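Local coordinates for protein annexin A8 (Homo sapiens, PDB 1W3W) that binds calcium and acidic phospholipids as an annexin and acts as an anticoagulant by indirectly inhibiting the thromboplastin-specific complex of the coagulation cascade, at residues Gly153-Ile158 with Glu241-Thr246; Glu145-Asp150 with Arg157-Leu162. All blocks are in the same frame, centred on the assembly; numbering follows the deposited sequence.

Contact 1. Residues Gly153-Ile158 with Glu241-Thr246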
loop_
_atom_site.group_PDB
_atom_site.type_symbol
_atom_site.label_atom_id
_atom_site.label_comp_id
_atom_site.label_asym_id
_atom_site.label_seq_id
_atom_site.Cartn_x
_atom_site.Cartn_y
_atom_site.Cartn_z
ATOM N N GLY A 153 18.705 -9.965 8.909
ATOM C CA GLY A 153 19.487 -8.766 9.146
ATOM C C GLY A 153 18.655 -7.637 9.716
ATOM O O GLY A 153 17.696 -7.864 10.447
ATOM N N TYR A 154 19.034 -6.412 9.381
ATOM C CA TYR A 154 18.400 -5.234 9.945
ATOM C C TYR A 154 17.030 -4.988 9.303
ATOM O O TYR A 154 16.155 -4.432 9.939
ATOM C CB TYR A 154 19.321 -4.017 9.804
ATOM C CG TYR A 154 20.506 -4.083 10.745
ATOM C CD1 TYR A 154 20.313 -4.269 12.113
ATOM C CD2 TYR A 154 21.811 -3.998 10.272
ATOM C CE1 TYR A 154 21.386 -4.354 12.992
ATOM C CE2 TYR A 154 22.901 -4.079 11.146
ATOM C CZ TYR A 154 22.676 -4.258 12.508
ATOM O OH TYR A 154 23.726 -4.338 13.401
ATOM N N LEU A 155 16.849 -5.425 8.057
ATOM C CA LEU A 155 15.552 -5.319 7.393
ATOM C C LEU A 155 14.517 -6.077 8.205
ATOM O O LEU A 155 13.457 -5.549 8.489
ATOM C CB LEU A 155 15.595 -5.883 5.977
ATOM C CG LEU A 155 14.231 -5.843 5.273
ATOM C CD1 LEU A 155 13.848 -4.410 4.954
ATOM C CD2 LEU A 155 14.245 -6.688 4.027
ATOM N N GLU A 156 14.853 -7.313 8.580
ATOM C CA GLU A 156 14.007 -8.139 9.434
ATOM C C GLU A 156 13.623 -7.454 10.735
ATOM O O GLU A 156 12.471 -7.535 11.168
ATOM C CB GLU A 156 14.712 -9.454 9.764
ATOM C CG GLU A 156 13.820 -10.494 10.418
ATOM C CD GLU A 156 13.720 -10.364 11.924
ATOM O OE1 GLU A 156 14.629 -9.809 12.572
ATOM O OE2 GLU A 156 12.712 -10.823 12.478
ATOM N N ARG A 157 14.599 -6.799 11.358
ATOM C CA ARG A 157 14.386 -6.102 12.613
ATOM C C ARG A 157 13.402 -4.938 12.478
ATOM O O ARG A 157 12.511 -4.800 13.299
ATOM C CB ARG A 157 15.722 -5.596 13.174
ATOM C CG ARG A 157 16.711 -6.731 13.532
ATOM C CD ARG A 157 16.493 -7.344 14.911
ATOM N NE ARG A 157 17.707 -7.257 15.733
ATOM C CZ ARG A 157 18.002 -8.050 16.767
ATOM N NH1 ARG A 157 17.178 -9.025 17.157
ATOM N NH2 ARG A 157 19.144 -7.859 17.425
ATOM N N ILE A 158 13.565 -4.089 11.460
ATOM C CA ILE A 158 12.635 -2.965 11.298
ATOM C C ILE A 158 11.215 -3.430 10.929
ATOM O O ILE A 158 10.241 -2.872 11.413
ATOM C CB ILE A 158 13.161 -1.887 10.309
ATOM C CG1 ILE A 158 12.325 -0.610 10.442
ATOM C CG2 ILE A 158 13.156 -2.375 8.872
ATOM C CD1 ILE A 158 12.881 0.546 9.649
ATOM N N GLU A 241 17.685 0.902 3.570
ATOM C CA GLU A 241 17.537 2.296 3.151
ATOM C C GLU A 241 16.109 2.607 2.686
ATOM O O GLU A 241 15.509 3.605 3.115
ATOM C CB GLU A 241 18.531 2.640 2.025
ATOM C CG GLU A 241 18.507 4.112 1.594
ATOM C CD GLU A 241 19.278 4.403 0.311
ATOM O OE1 GLU A 241 19.994 3.511 -0.182
ATOM O OE2 GLU A 241 19.158 5.532 -0.221
ATOM N N GLU A 242 15.579 1.751 1.811
ATOM C CA GLU A 242 14.214 1.889 1.295
ATOM C C GLU A 242 13.209 1.939 2.436
ATOM O O GLU A 242 12.324 2.798 2.453
ATOM C CB GLU A 242 13.870 0.730 0.340
ATOM C CG GLU A 242 12.581 0.909 -0.469
ATOM C CD GLU A 242 12.319 -0.249 -1.442
ATOM O OE1 GLU A 242 11.153 -0.462 -1.856
ATOM O OE2 GLU A 242 13.283 -0.964 -1.787
ATOM N N ALA A 243 13.370 1.041 3.397
ATOM C CA ALA A 243 12.467 0.922 4.533
ATOM C C ALA A 243 12.500 2.166 5.414
ATOM O O ALA A 243 11.444 2.683 5.783
ATOM C CB ALA A 243 12.812 -0.314 5.360
ATOM N N MET A 244 13.704 2.649 5.738
ATOM C CA MET A 244 13.861 3.874 6.539
ATOM C C MET A 244 13.296 5.110 5.861
ATOM O O MET A 244 12.543 5.858 6.477
ATOM C CB MET A 244 15.329 4.111 6.917
ATOM C CG MET A 244 15.775 3.209 8.034
ATOM S SD MET A 244 17.471 3.445 8.581
ATOM C CE MET A 244 17.458 2.235 9.801
ATOM N N LEU A 245 13.656 5.324 4.601
ATOM C CA LEU A 245 13.122 6.441 3.834
ATOM C C LEU A 245 11.593 6.382 3.716
ATOM O O LEU A 245 10.939 7.409 3.686
ATOM C CB LEU A 245 13.753 6.508 2.439
ATOM C CG LEU A 245 15.223 6.949 2.359
ATOM C CD1 LEU A 245 15.785 6.687 0.960
ATOM C CD2 LEU A 245 15.382 8.417 2.734
ATOM N N THR A 246 11.036 5.175 3.637
ATOM C CA THR A 246 9.591 4.998 3.525
ATOM C C THR A 246 8.924 5.441 4.818
ATOM O O THR A 246 7.932 6.164 4.788
ATOM C CB THR A 246 9.241 3.542 3.218
ATOM O OG1 THR A 246 9.739 3.206 1.928
ATOM C CG2 THR A 246 7.762 3.368 3.088
#
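Ile158 and Leu155 of one helix meet Ala243 and Met244 of another in the all-helical annexin fold, where Gly153-Ile158 belongs to the second predicted repeat and Glu241-Thr246 to the third. The two short segments run in roughly the same direction, 30° apart, with axes 10.3 Å from each other. Everything that passes between them is apolar. The methyl of Ala243 is the shared point: Ile158 CG2 lies 4.1 Å from Ala243 CB, and Leu155 CD1 reaches the same CB at 4.2 Å. With CG1 anti to the backbone N (chi1 -166°) and the chain extended beyond it (chi2 172°), Ile158 CD1 lies 4.3 Å from Met244 CG. All four side chains are buried, and neighbouring helices add to the layer: Leu155 packs on Ile117 of helix 113-122, while Ile158 and Met244 both rest on Ile202 of helix 198-207. The contact thus joins the predicted repeats 2 and 3 through buried apolar side chains. No hydrogen bond crosses between the segments; within 241-246, Glu242 O accepts hydrogen bonds from both Thr246 N and Thr246 OG1, from opposite faces of its carbonyl plane, with Thr246 OG1 2.7 Å away.

Contact 2. Residues Glu145-Asp150 with Arg157-Leu162; sequences EDIQAD and RILVCL
Val160 and Ile147, with about 50 Å² each buried by the contact, carry the packing of two consecutive antiparallel helices of the annexin fold, 143-150 and 153-163, both in the second predicted repeat. At 176° the two segments are almost exactly antiparallel, their axes 9.8 Å apart, as in a helical hairpin with a short connection. Ile147 puts its CG2 methyl across the gap. With CG1 beside the backbone N (chi1 -77°), CG2 stands anti to that N and lies 4.0 Å from Leu159 CB; the side chains of Ile147 and Leu159 cross at about a right angle. The same methyl is 4.3 Å from Val160 CG2, so it touches two successive residues of the partner helix. Ile147 and Leu159 are buried, and both also pack on Ile116 and Leu120, so helix 113-122 packs against both helices of the pair. Val160 lies nearer the surface, beside exposed Gln148. The next residue, Cys161, forms a disulfide with Cys206, tying helix 153-163 to helix 198-207. At the solvent-facing margin, the aliphatic part of Gln148 lies against Val160, with Gln148 CG 3.8 Å from Val160 CG2.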
loop_
_atom_site.group_PDB
_atom_site.type_symbol
_atom_site.label_atom_id
_atom_site.label_comp_id
_atom_site.label_asym_id
_atom_site.label_seq_id
_atom_site.Cartn_x
_atom_site.Cartn_y
_atom_site.Cartn_z
ATOM N N GLU A 145 5.720 -14.235 12.135
ATOM C CA GLU A 145 6.561 -15.436 12.033
ATOM C C GLU A 145 7.055 -15.693 10.618
ATOM O O GLU A 145 8.185 -16.120 10.432
ATOM C CB GLU A 145 5.802 -16.671 12.527
ATOM C CG GLU A 145 5.898 -16.858 14.032
ATOM C CD GLU A 145 5.217 -18.123 14.516
ATOM O OE1 GLU A 145 5.219 -19.136 13.774
ATOM O OE2 GLU A 145 4.679 -18.099 15.642
ATOM N N ASP A 146 6.208 -15.436 9.623
ATOM C CA ASP A 146 6.595 -15.590 8.219
ATOM C C ASP A 146 7.652 -14.571 7.832
ATOM O O ASP A 146 8.613 -14.916 7.148
ATOM C CB ASP A 146 5.387 -15.481 7.288
ATOM C CG ASP A 146 4.553 -16.750 7.256
ATOM O OD1 ASP A 146 4.970 -17.764 7.856
ATOM O OD2 ASP A 146 3.466 -16.838 6.661
ATOM N N ILE A 147 7.490 -13.326 8.286
ATOM C CA ILE A 147 8.481 -12.290 8.013
ATOM C C ILE A 147 9.823 -12.642 8.679
ATOM O O ILE A 147 10.872 -12.511 8.053
ATOM C CB ILE A 147 7.966 -10.881 8.433
ATOM C CG1 ILE A 147 6.980 -10.365 7.383
ATOM C CG2 ILE A 147 9.141 -9.887 8.611
ATOM C CD1 ILE A 147 6.158 -9.196 7.833
ATOM N N GLN A 148 9.773 -13.111 9.924
ATOM C CA GLN A 148 10.968 -13.560 10.654
ATOM C C GLN A 148 11.747 -14.635 9.903
ATOM O O GLN A 148 12.973 -14.614 9.884
ATOM C CB GLN A 148 10.594 -14.121 12.027
ATOM C CG GLN A 148 10.498 -13.088 13.134
ATOM C CD GLN A 148 10.006 -13.680 14.451
ATOM O OE1 GLN A 148 10.148 -14.912 14.656
ATOM N NE2 GLN A 148 9.476 -12.908 15.284
ATOM N N ALA A 149 11.033 -15.578 9.297
ATOM C CA ALA A 149 11.664 -16.691 8.604
ATOM C C ALA A 149 12.171 -16.291 7.219
ATOM O O ALA A 149 13.177 -16.812 6.753
ATOM C CB ALA A 149 10.698 -17.856 8.491
ATOM N N ASP A 150 11.489 -15.354 6.567
ATOM C CA ASP A 150 11.776 -15.042 5.168
ATOM C C ASP A 150 12.755 -13.879 4.946
ATOM O O ASP A 150 13.308 -13.742 3.858
ATOM C CB ASP A 150 10.475 -14.749 4.439
ATOM C CG ASP A 150 10.620 -14.820 2.943
ATOM O OD1 ASP A 150 11.106 -15.853 2.427
ATOM O OD2 ASP A 150 10.273 -13.882 2.201
ATOM N N ARG A 157 14.599 -6.799 11.358
ATOM C CA ARG A 157 14.386 -6.102 12.613
ATOM C C ARG A 157 13.402 -4.938 12.478
ATOM O O ARG A 157 12.511 -4.800 13.299
ATOM C CB ARG A 157 15.722 -5.596 13.174
ATOM C CG ARG A 157 16.711 -6.731 13.532
ATOM C CD ARG A 157 16.493 -7.344 14.911
ATOM N NE ARG A 157 17.707 -7.257 15.733
ATOM C CZ ARG A 157 18.002 -8.050 16.767
ATOM N NH1 ARG A 157 17.178 -9.025 17.157
ATOM N NH2 ARG A 157 19.144 -7.859 17.425
ATOM N N ILE A 158 13.565 -4.089 11.460
ATOM C CA ILE A 158 12.635 -2.965 11.298
ATOM C C ILE A 158 11.215 -3.430 10.929
ATOM O O ILE A 158 10.241 -2.872 11.413
ATOM C CB ILE A 158 13.161 -1.887 10.309
ATOM C CG1 ILE A 158 12.325 -0.610 10.442
ATOM C CG2 ILE A 158 13.156 -2.375 8.872
ATOM C CD1 ILE A 158 12.881 0.546 9.649
ATOM N N LEU A 159 11.100 -4.453 10.093
ATOM C CA LEU A 159 9.791 -4.942 9.675
ATOM C C LEU A 159 9.033 -5.540 10.852
ATOM O O LEU A 159 7.858 -5.238 11.064
ATOM C CB LEU A 159 9.927 -5.956 8.541
ATOM C CG LEU A 159 10.487 -5.402 7.226
ATOM C CD1 LEU A 159 10.625 -6.492 6.212
ATOM C CD2 LEU A 159 9.636 -4.259 6.670
ATOM N N VAL A 160 9.713 -6.376 11.630
ATOM C CA VAL A 160 9.127 -6.939 12.836
ATOM C C VAL A 160 8.727 -5.851 13.845
ATOM O O VAL A 160 7.670 -5.930 14.473
ATOM C CB VAL A 160 10.096 -7.984 13.473
ATOM C CG1 VAL A 160 9.854 -8.142 14.964
ATOM C CG2 VAL A 160 9.932 -9.309 12.761
ATOM N N CYS A 161 9.558 -4.833 13.983
ATOM C CA CYS A 161 9.254 -3.713 14.868
ATOM C C CYS A 161 8.005 -2.949 14.427
ATOM O O CYS A 161 7.200 -2.562 15.264
ATOM C CB CYS A 161 10.444 -2.766 14.954
ATOM S SG CYS A 161 10.217 -1.445 16.171
ATOM N N LEU A 162 7.824 -2.757 13.122
ATOM C CA LEU A 162 6.642 -2.048 12.613
ATOM C C LEU A 162 5.341 -2.783 12.952
ATOM O O LEU A 162 4.294 -2.153 13.115
ATOM C CB LEU A 162 6.755 -1.801 11.103
ATOM C CG LEU A 162 7.797 -0.749 10.704
ATOM C CD1 LEU A 162 8.004 -0.720 9.201
ATOM C CD2 LEU A 162 7.423 0.617 11.201
#

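Helix 153-163 is common to both contacts, whose centres lie about 10 Å apart; the two segments on it share Arg157 and Ile158. Contact 2 packs this helix on its predecessor within predicted repeat 2, whereas contact 1 joins it to helix 238-252 of predicted repeat 3. Ile158 and Leu159, adjacent in sequence, serve different partners: the first packs in contact 1, the second in contact 2. Helix 113-122 borders both, touching Leu155 as well as Ile147 and Leu159. Glu156, on segment 153-158, approaches contact 2, its OE2 3.2 Å from Gln148 CG in a packing contact. Both contacts lie away from the calcium site formed by Met266, Gly268, Gly270 and Asp310.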